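Local coordinates for protein monoglyceride lipase (Saccharomyces cerevisiae, PDB 4ZWN) that hydrolyses monoacylglycerols to free fatty acids and glycerol, preferring monounsaturated acyl chains, and also takes part in the breakdown of fatty acid ethyl esters, at residues A[77-82]-A[308-313]; A[208-213]-A[301-306]. The protein carries 2 engineered substitutions. One frame throughout, in Å; residues are numbered along the deposited sequence.

Interaction 1. Residues A[77-82]-A[308-313]; sequences QFRLMD and ETDKVF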
ATOM      1  N   GLN A  77      -5.242  -7.535  -2.664  1.00 37.44           N
ATOM      2  CA  GLN A  77      -4.633  -6.977  -3.864  1.00 34.66           C
ATOM      3  C   GLN A  77      -4.830  -7.861  -5.097  1.00 36.60           C
ATOM      4  O   GLN A  77      -4.241  -7.598  -6.145  1.00 35.64           O
ATOM      5  CB  GLN A  77      -3.142  -6.725  -3.633  1.00 31.07           C
ATOM      6  CG  GLN A  77      -2.820  -5.280  -3.293  1.00 28.04           C
ATOM      7  CD  GLN A  77      -3.575  -4.787  -2.075  1.00 31.70           C
ATOM      8  OE1 GLN A  77      -4.556  -4.050  -2.189  1.00 29.21           O
ATOM      9  NE2 GLN A  77      -3.117  -5.188  -0.896  1.00 27.99           N
ATOM     10  N   PHE A  78      -5.665  -8.893  -4.975  1.00 30.68           N
ATOM     11  CA  PHE A  78      -5.969  -9.766  -6.109  1.00 35.97           C
ATOM     12  C   PHE A  78      -6.541  -8.986  -7.285  1.00 34.75           C
ATOM     13  O   PHE A  78      -6.113  -9.160  -8.424  1.00 32.94           O
ATOM     14  CB  PHE A  78      -6.957 -10.867  -5.712  1.00 37.64           C
ATOM     15  CG  PHE A  78      -6.322 -12.046  -5.030  1.00 40.02           C
ATOM     16  CD1 PHE A  78      -4.974 -12.039  -4.707  1.00 39.83           C
ATOM     17  CD2 PHE A  78      -7.073 -13.169  -4.725  1.00 40.27           C
ATOM     18  CE1 PHE A  78      -4.389 -13.127  -4.079  1.00 34.69           C
ATOM     19  CE2 PHE A  78      -6.494 -14.258  -4.102  1.00 41.85           C
ATOM     20  CZ  PHE A  78      -5.151 -14.236  -3.779  1.00 38.48           C
ATOM     21  N   ARG A  79      -7.517  -8.133  -6.993  1.00 35.15           N
ATOM     22  CA  ARG A  79      -8.199  -7.340  -8.008  1.00 34.84           C
ATOM     23  C   ARG A  79      -7.204  -6.500  -8.807  1.00 36.15           C
ATOM     24  O   ARG A  79      -7.294  -6.407 -10.030  1.00 33.01           O
ATOM     25  CB  ARG A  79      -9.252  -6.449  -7.344  1.00 39.13           C
ATOM     26  CG  ARG A  79     -10.326  -5.885  -8.259  1.00 35.00           C
ATOM     27  CD  ARG A  79     -11.294  -5.036  -7.437  1.00 44.02           C
ATOM     28  NE  ARG A  79     -12.409  -4.504  -8.216  1.00 49.94           N
ATOM     29  CZ  ARG A  79     -13.359  -3.718  -7.713  1.00 46.16           C
ATOM     30  NH1 ARG A  79     -13.327  -3.372  -6.432  1.00 32.23           N
ATOM     31  NH2 ARG A  79     -14.340  -3.275  -8.488  1.00 45.67           N
ATOM     32  N   LEU A  80      -6.239  -5.909  -8.109  1.00 36.27           N
ATOM     33  CA  LEU A  80      -5.239  -5.063  -8.754  1.00 35.35           C
ATOM     34  C   LEU A  80      -4.248  -5.880  -9.580  1.00 34.45           C
ATOM     35  O   LEU A  80      -3.968  -5.552 -10.732  1.00 39.75           O
ATOM     36  CB  LEU A  80      -4.488  -4.240  -7.710  1.00 32.03           C
ATOM     37  CG  LEU A  80      -3.357  -3.363  -8.240  1.00 37.20           C
ATOM     38  CD1 LEU A  80      -3.882  -2.373  -9.276  1.00 33.51           C
ATOM     39  CD2 LEU A  80      -2.672  -2.642  -7.090  1.00 30.76           C
ATOM     40  N   MET A  81      -3.720  -6.941  -8.978  1.00 30.19           N
ATOM     41  CA  MET A  81      -2.741  -7.796  -9.639  1.00 33.81           C
ATOM     42  C   MET A  81      -3.326  -8.497 -10.864  1.00 34.70           C
ATOM     43  O   MET A  81      -2.626  -8.716 -11.855  1.00 31.31           O
ATOM     44  CB  MET A  81      -2.193  -8.829  -8.653  1.00 34.98           C
ATOM     45  CG  MET A  81      -1.400  -8.216  -7.514  1.00 33.61           C
ATOM     46  SD  MET A  81      -0.582  -9.403  -6.431  1.00 28.91           S
ATOM     47  CE  MET A  81      -1.986 -10.092  -5.558  1.00 28.59           C
ATOM     48  N   ASP A  82      -4.606  -8.845 -10.792  1.00 36.92           N
ATOM     49  CA  ASP A  82      -5.286  -9.491 -11.909  1.00 33.47           C
ATOM     50  C   ASP A  82      -5.351  -8.560 -13.119  1.00 35.29           C
ATOM     51  O   ASP A  82      -5.028  -8.961 -14.237  1.00 40.38           O
ATOM     52  CB  ASP A  82      -6.693  -9.933 -11.501  1.00 34.59           C
ATOM     53  CG  ASP A  82      -7.316 -10.901 -12.497  1.00 40.33           C
ATOM     54  OD1 ASP A  82      -6.580 -11.756 -13.038  1.00 31.86           O
ATOM     55  OD2 ASP A  82      -8.540 -10.809 -12.738  1.00 34.75           O
ATOM     56  N   GLU A 308     -13.503  -0.997  -3.732  1.00 33.76           N
ATOM     57  CA  GLU A 308     -14.522  -0.068  -4.216  1.00 35.19           C
ATOM     58  C   GLU A 308     -15.344  -0.644  -5.366  1.00 33.10           C
ATOM     59  O   GLU A 308     -15.129  -1.778  -5.794  1.00 38.68           O
ATOM     60  CB  GLU A 308     -13.883   1.253  -4.648  1.00 34.91           C
ATOM     61  CG  GLU A 308     -13.878   2.323  -3.565  1.00 34.60           C
ATOM     62  CD  GLU A 308     -15.273   2.842  -3.241  1.00 37.73           C
ATOM     63  OE1 GLU A 308     -16.222   2.535  -3.993  1.00 40.89           O
ATOM     64  OE2 GLU A 308     -15.420   3.566  -2.234  1.00 41.70           O
ATOM     65  N   THR A 309     -16.290   0.150  -5.859  1.00 34.77           N
ATOM     66  CA  THR A 309     -17.172  -0.274  -6.939  1.00 35.81           C
ATOM     67  C   THR A 309     -16.405  -0.464  -8.238  1.00 39.53           C
ATOM     68  O   THR A 309     -15.301   0.061  -8.399  1.00 41.81           O
ATOM     69  CB  THR A 309     -18.308   0.741  -7.183  1.00 33.72           C
ATOM     70  OG1 THR A 309     -17.758   1.973  -7.672  1.00 39.95           O
ATOM     71  CG2 THR A 309     -19.080   1.003  -5.905  1.00 30.03           C
ATOM     72  N   ASP A 310     -17.000  -1.213  -9.161  1.00 40.65           N
ATOM     73  CA  ASP A 310     -16.405  -1.436 -10.474  1.00 43.43           C
ATOM     74  C   ASP A 310     -16.174  -0.119 -11.194  1.00 38.27           C
ATOM     75  O   ASP A 310     -15.169   0.054 -11.878  1.00 38.25           O
ATOM     76  CB  ASP A 310     -17.293  -2.347 -11.324  1.00 40.33           C
ATOM     77  CG  ASP A 310     -17.207  -3.799 -10.906  1.00 41.27           C
ATOM     78  OD1 ASP A 310     -16.588  -4.082  -9.860  1.00 44.37           O
ATOM     79  OD2 ASP A 310     -17.762  -4.657 -11.624  1.00 54.65           O
ATOM     80  N   LYS A 311     -17.111   0.810 -11.034  1.00 40.67           N
ATOM     81  CA  LYS A 311     -16.998   2.118 -11.668  1.00 39.18           C
ATOM     82  C   LYS A 311     -15.765   2.852 -11.158  1.00 40.84           C
ATOM     83  O   LYS A 311     -14.964   3.364 -11.944  1.00 38.93           O
ATOM     84  CB  LYS A 311     -18.254   2.950 -11.414  1.00 38.01           C
ATOM     85  CG  LYS A 311     -18.219   4.326 -12.053  1.00 39.81           C
ATOM     86  CD  LYS A 311     -19.395   5.170 -11.595  1.00 45.01           C
ATOM     87  CE  LYS A 311     -19.353   6.558 -12.212  1.00 46.19           C
ATOM     88  NZ  LYS A 311     -20.501   7.393 -11.762  1.00 56.18           N
ATOM     89  N   VAL A 312     -15.613   2.887  -9.837  1.00 37.86           N
ATOM     90  CA  VAL A 312     -14.473   3.547  -9.215  1.00 34.33           C
ATOM     91  C   VAL A 312     -13.156   2.863  -9.579  1.00 34.21           C
ATOM     92  O   VAL A 312     -12.201   3.525  -9.985  1.00 33.58           O
ATOM     93  CB  VAL A 312     -14.614   3.587  -7.685  1.00 35.47           C
ATOM     94  CG1 VAL A 312     -13.306   4.030  -7.040  1.00 36.58           C
ATOM     95  CG2 VAL A 312     -15.752   4.508  -7.283  1.00 25.84           C
ATOM     96  N   PHE A 313     -13.116   1.539  -9.446  1.00 33.88           N
ATOM     97  CA  PHE A 313     -11.888   0.790  -9.693  1.00 34.32           C
ATOM     98  C   PHE A 313     -11.395   0.954 -11.124  1.00 36.81           C
ATOM     99  O   PHE A 313     -10.200   1.140 -11.353  1.00 38.01           O
ATOM    100  CB  PHE A 313     -12.081  -0.696  -9.391  1.00 41.28           C
ATOM    101  CG  PHE A 313     -10.866  -1.532  -9.691  1.00 42.47           C
ATOM    102  CD1 PHE A 313      -9.829  -1.622  -8.776  1.00 39.30           C
ATOM    103  CD2 PHE A 313     -10.753  -2.213 -10.892  1.00 37.08           C
ATOM    104  CE1 PHE A 313      -8.706  -2.379  -9.050  1.00 37.82           C
ATOM    105  CE2 PHE A 313      -9.633  -2.969 -11.172  1.00 37.81           C
ATOM    106  CZ  PHE A 313      -8.607  -3.053 -10.248  1.00 38.19           C
TER
HETATM  107  O   HOH W   1     -13.570  -5.165 -10.954  1.00 38.25           O

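Interaction 2. Residues A[208-213]-A[301-306]; sequences KGITSD and RHSIFS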
ATOM      1  N   LYS A 208     -17.963   1.333   6.233  1.00 45.91           N
ATOM      2  CA  LYS A 208     -18.548   2.427   5.466  1.00 43.57           C
ATOM      3  C   LYS A 208     -17.479   3.415   5.008  1.00 39.92           C
ATOM      4  O   LYS A 208     -17.601   4.026   3.947  1.00 34.87           O
ATOM      5  CB  LYS A 208     -19.621   3.142   6.289  1.00 39.62           C
ATOM      6  CG  LYS A 208     -20.985   2.463   6.227  1.00 51.80           C
ATOM      7  CD  LYS A 208     -22.003   3.150   7.126  1.00 61.74           C
ATOM      8  CE  LYS A 208     -23.428   2.824   6.695  1.00 58.75           C
ATOM      9  NZ  LYS A 208     -23.637   1.362   6.500  1.00 60.22           N
ATOM     10  N   GLY A 209     -16.427   3.562   5.805  1.00 35.28           N
ATOM     11  CA  GLY A 209     -15.335   4.450   5.451  1.00 31.15           C
ATOM     12  C   GLY A 209     -14.391   3.820   4.445  1.00 34.87           C
ATOM     13  O   GLY A 209     -13.778   4.512   3.631  1.00 37.13           O
ATOM     14  N   ILE A 210     -14.279   2.497   4.498  1.00 35.57           N
ATOM     15  CA  ILE A 210     -13.361   1.771   3.631  1.00 36.60           C
ATOM     16  C   ILE A 210     -13.848   1.758   2.185  1.00 37.24           C
ATOM     17  O   ILE A 210     -13.083   2.045   1.263  1.00 36.71           O
ATOM     18  CB  ILE A 210     -13.155   0.327   4.129  1.00 33.72           C
ATOM     19  CG1 ILE A 210     -12.309   0.334   5.406  1.00 33.33           C
ATOM     20  CG2 ILE A 210     -12.483  -0.522   3.066  1.00 32.20           C
ATOM     21  CD1 ILE A 210     -12.125  -1.023   6.034  1.00 37.70           C
ATOM     22  N   THR A 211     -15.124   1.441   1.988  1.00 37.94           N
ATOM     23  CA  THR A 211     -15.685   1.370   0.641  1.00 42.38           C
ATOM     24  C   THR A 211     -17.163   1.750   0.588  1.00 44.51           C
ATOM     25  O   THR A 211     -17.874   1.674   1.592  1.00 47.74           O
ATOM     26  CB  THR A 211     -15.530  -0.037   0.045  1.00 35.89           C
ATOM     27  OG1 THR A 211     -16.086  -0.058  -1.276  1.00 35.67           O
ATOM     28  CG2 THR A 211     -16.251  -1.060   0.905  1.00 41.45           C
ATOM     29  N   SER A 212     -17.616   2.151  -0.596  1.00 38.58           N
ATOM     30  CA  SER A 212     -19.016   2.488  -0.809  1.00 45.28           C
ATOM     31  C   SER A 212     -19.810   1.285  -1.316  1.00 47.10           C
ATOM     32  O   SER A 212     -21.040   1.285  -1.272  1.00 49.20           O
ATOM     33  CB  SER A 212     -19.145   3.648  -1.798  1.00 42.45           C
ATOM     34  OG  SER A 212     -18.711   3.265  -3.091  1.00 40.34           O
ATOM     35  N   ASP A 213     -19.103   0.264  -1.799  1.00 46.02           N
ATOM     36  CA  ASP A 213     -19.751  -0.939  -2.318  1.00 50.32           C
ATOM     37  C   ASP A 213     -20.069  -1.926  -1.200  1.00 42.61           C
ATOM     38  O   ASP A 213     -19.172  -2.394  -0.498  1.00 48.27           O
ATOM     39  CB  ASP A 213     -18.875  -1.614  -3.377  1.00 48.37           C
ATOM     40  CG  ASP A 213     -19.619  -2.692  -4.147  1.00 47.97           C
ATOM     41  OD1 ASP A 213     -20.866  -2.640  -4.194  1.00 61.03           O
ATOM     42  OD2 ASP A 213     -18.961  -3.589  -4.712  1.00 52.19           O
ATOM     43  N   ARG A 301     -13.942   6.435  -2.045  1.00 35.88           N
ATOM     44  CA  ARG A 301     -13.689   6.402  -0.643  1.00 35.84           C
ATOM     45  C   ARG A 301     -12.305   5.869  -0.437  1.00 32.45           C
ATOM     46  O   ARG A 301     -11.466   6.041  -1.265  1.00 37.90           O
ATOM     47  CB  ARG A 301     -14.718   5.536   0.044  1.00 30.83           C
ATOM     48  CG  ARG A 301     -16.059   6.207   0.120  1.00 32.27           C
ATOM     49  CD  ARG A 301     -17.043   5.519   1.014  1.00 36.70           C
ATOM     50  NE  ARG A 301     -18.336   6.175   0.944  1.00 44.78           N
ATOM     51  CZ  ARG A 301     -19.472   5.720   1.457  1.00 44.33           C
ATOM     52  NH1 ARG A 301     -19.542   4.588   2.096  1.00 41.42           N
ATOM     53  NH2 ARG A 301     -20.562   6.409   1.302  1.00 42.80           N
ATOM     54  N   HIS A 302     -12.056   5.237   0.681  1.00 35.95           N
ATOM     55  CA  HIS A 302     -10.713   4.740   0.968  1.00 34.11           C
ATOM     56  C   HIS A 302      -9.975   3.693   0.129  1.00 30.84           C
ATOM     57  O   HIS A 302      -8.908   3.976  -0.413  1.00 37.17           O
ATOM     58  CB  HIS A 302     -10.725   4.226   2.407  1.00 32.04           C
ATOM     59  CG  HIS A 302      -9.358   4.026   2.986  1.00 33.50           C
ATOM     60  ND1 HIS A 302      -8.384   4.998   2.939  1.00 28.19           N
ATOM     61  CD2 HIS A 302      -8.808   2.970   3.626  1.00 35.11           C
ATOM     62  CE1 HIS A 302      -7.287   4.548   3.526  1.00 30.64           C
ATOM     63  NE2 HIS A 302      -7.519   3.317   3.951  1.00 33.67           N
ATOM     64  N   SER A 303     -10.535   2.492   0.028  1.00 29.57           N
ATOM     65  CA  SER A 303      -9.864   1.388  -0.664  1.00 35.53           C
ATOM     66  C   SER A 303     -10.248   1.396  -2.143  1.00 33.88           C
ATOM     67  O   SER A 303     -11.013   0.544  -2.595  1.00 38.70           O
ATOM     68  CB  SER A 303     -10.217   0.031  -0.049  1.00 39.09           C
ATOM     69  OG  SER A 303      -9.760  -0.058   1.289  1.00 37.15           O
ATOM     70  N   ILE A 304      -9.699   2.345  -2.893  1.00 33.81           N
ATOM     71  CA  ILE A 304     -10.092   2.554  -4.285  1.00 30.00           C
ATOM     72  C   ILE A 304      -9.519   1.511  -5.244  1.00 34.56           C
ATOM     73  O   ILE A 304     -10.061   1.291  -6.326  1.00 39.26           O
ATOM     74  CB  ILE A 304      -9.669   3.955  -4.771  1.00 29.91           C
ATOM     75  CG1 ILE A 304      -8.160   4.150  -4.603  1.00 31.49           C
ATOM     76  CG2 ILE A 304     -10.436   5.030  -4.018  1.00 23.43           C
ATOM     77  CD1 ILE A 304      -7.655   5.495  -5.093  1.00 23.61           C
ATOM     78  N   PHE A 305      -8.427   0.870  -4.845  1.00 33.98           N
ATOM     79  CA  PHE A 305      -7.747  -0.094  -5.704  1.00 31.11           C
ATOM     80  C   PHE A 305      -8.135  -1.538  -5.415  1.00 41.24           C
ATOM     81  O   PHE A 305      -7.641  -2.455  -6.071  1.00 42.07           O
ATOM     82  CB  PHE A 305      -6.228   0.039  -5.560  1.00 35.66           C
ATOM     83  CG  PHE A 305      -5.613   1.054  -6.473  1.00 30.97           C
ATOM     84  CD1 PHE A 305      -5.413   0.764  -7.811  1.00 35.04           C
ATOM     85  CD2 PHE A 305      -5.208   2.286  -5.988  1.00 28.20           C
ATOM     86  CE1 PHE A 305      -4.838   1.693  -8.656  1.00 37.16           C
ATOM     87  CE2 PHE A 305      -4.628   3.216  -6.826  1.00 36.65           C
ATOM     88  CZ  PHE A 305      -4.441   2.915  -8.163  1.00 32.05           C
ATOM     89  N   SER A 306      -9.000  -1.752  -4.430  1.00 37.13           N
ATOM     90  CA  SER A 306      -9.256  -3.115  -3.982  1.00 35.46           C
ATOM     91  C   SER A 306     -10.720  -3.411  -3.672  1.00 38.35           C
ATOM     92  O   SER A 306     -11.251  -4.431  -4.114  1.00 42.78           O
ATOM     93  CB  SER A 306      -8.406  -3.418  -2.747  1.00 30.00           C
ATOM     94  OG  SER A 306      -8.725  -2.539  -1.682  1.00 32.33           O
TER

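Interaction 1. Residues A[77-82]-A[308-313]
R79 and F313 face each other from the first turns of two helices whose backbones stay well apart: the closest CA pair, L80 and F313, is 8.9 Å apart. Q77 is the N-cap residue of helix 78-86. T309 holds the same place before helix 310-326, its OG1 taking the amide hydrogen of V312. R79 spans the gap. Its CG lies anti to the backbone N (chi1 -162°) and the chain runs on extended, which carries the guanidinium over the F313 ring to the loop just before the second helix. There the guanidinium lies nearly flat on the ring, planes 12° apart and centres 4.5 Å apart, an offset stack, NE over the ring face near its rim and the group's own face meeting F313 CB. Nearer the backbone, CG of R79 packs over the same ring in a CH-pi contact. In this alpha/beta hydrolase the second segment directly follows the loop of H302, the probable charge-relay histidine, and the R79 side chain bonds to main-chain carbonyls of that connection: NH1 donates to O of E308, near the guanidinium plane, nearly straight but very short at 2.5 Å, its exact length doubtful, and also, weakly, to O of S306. NH2 adds a weak bond to E308 O and a salt bridge to D310, 2.8 Å from OD1, with the carboxylate turned 60° from the guanidinium. Water 1 accepts from NE of R79 at 3.0 Å. On the ring's rim, CZ of F313 comes 4.2 Å from CA of L80, while H83 meets the ring edge-to-face.

Interaction 2. Residues A[208-213]-A[301-306]
The loop carrying the probable charge-relay histidine of the Ser-His-Asp triad, residues 301-306, packs against the C-terminal end of helix 207-210, where carbonyls that have run out of helical partners turn to it. CA atoms of I210 and H302 approach to 4.8 Å. N of S303 gives O of I210 a practically linear bond, 2.9 Å and 178°, lying in the carbonyl plane, and N of H302 reaches O of G209 weakly at 3.5 Å. These carbonyls also border CB of H302, 3.3 Å from O of G209. With CG anti to the backbone N (chi1 -164°), the imidazole turns away from the helix end to D272, bonded to its ND1, and to S144, the assigned nucleophile at the elbow of this alpha/beta hydrolase, which it touches. CG2 of I210 packs against OG of S303, itself the centre of an inverse gamma turn. R301 extends along the helix end in the other direction: NH1 makes weak bonds to O of K208, 2.7 Å but bent to 123°, and to O of T211, which R217 also serves, while CB of S212 lies over one guanidinium face, near its rim, 3.7 Å above the plane. With an alanine here, O of K208 would probably lose its NH1 donor, while O of T211 would keep R217, and CB of S212 would lose the flat group it rests on. T211, the first residue to leave the helical conformation, forms an ST turn, its OG1 accepting from N of D213 at 3.1 Å. The same hydroxyl is bonded to O of L307.

How the interactions relate
From the N terminus, the first of the four segments is on helix 78-86, after strand 62-67; its partner, the start of helix 310-326, lies more than 220 residues later, so interaction 1 closes the long loop. Interaction 2 is nested inside it, joining the end of helix 207-210 to the loop after strand 292-297, the last strand of the main sheet. Their second segments are almost consecutive, with L307 alone between 301-306 and 308-313, and the centres lie 10 Å apart. The two touch: OE1 of E308 probably bonds to OG of S212 at 2.7 Å, and F313 packs against the F305 carbonyl. Interaction 2 holds the histidine loop itself, and interaction 1 ties down the chain just after it.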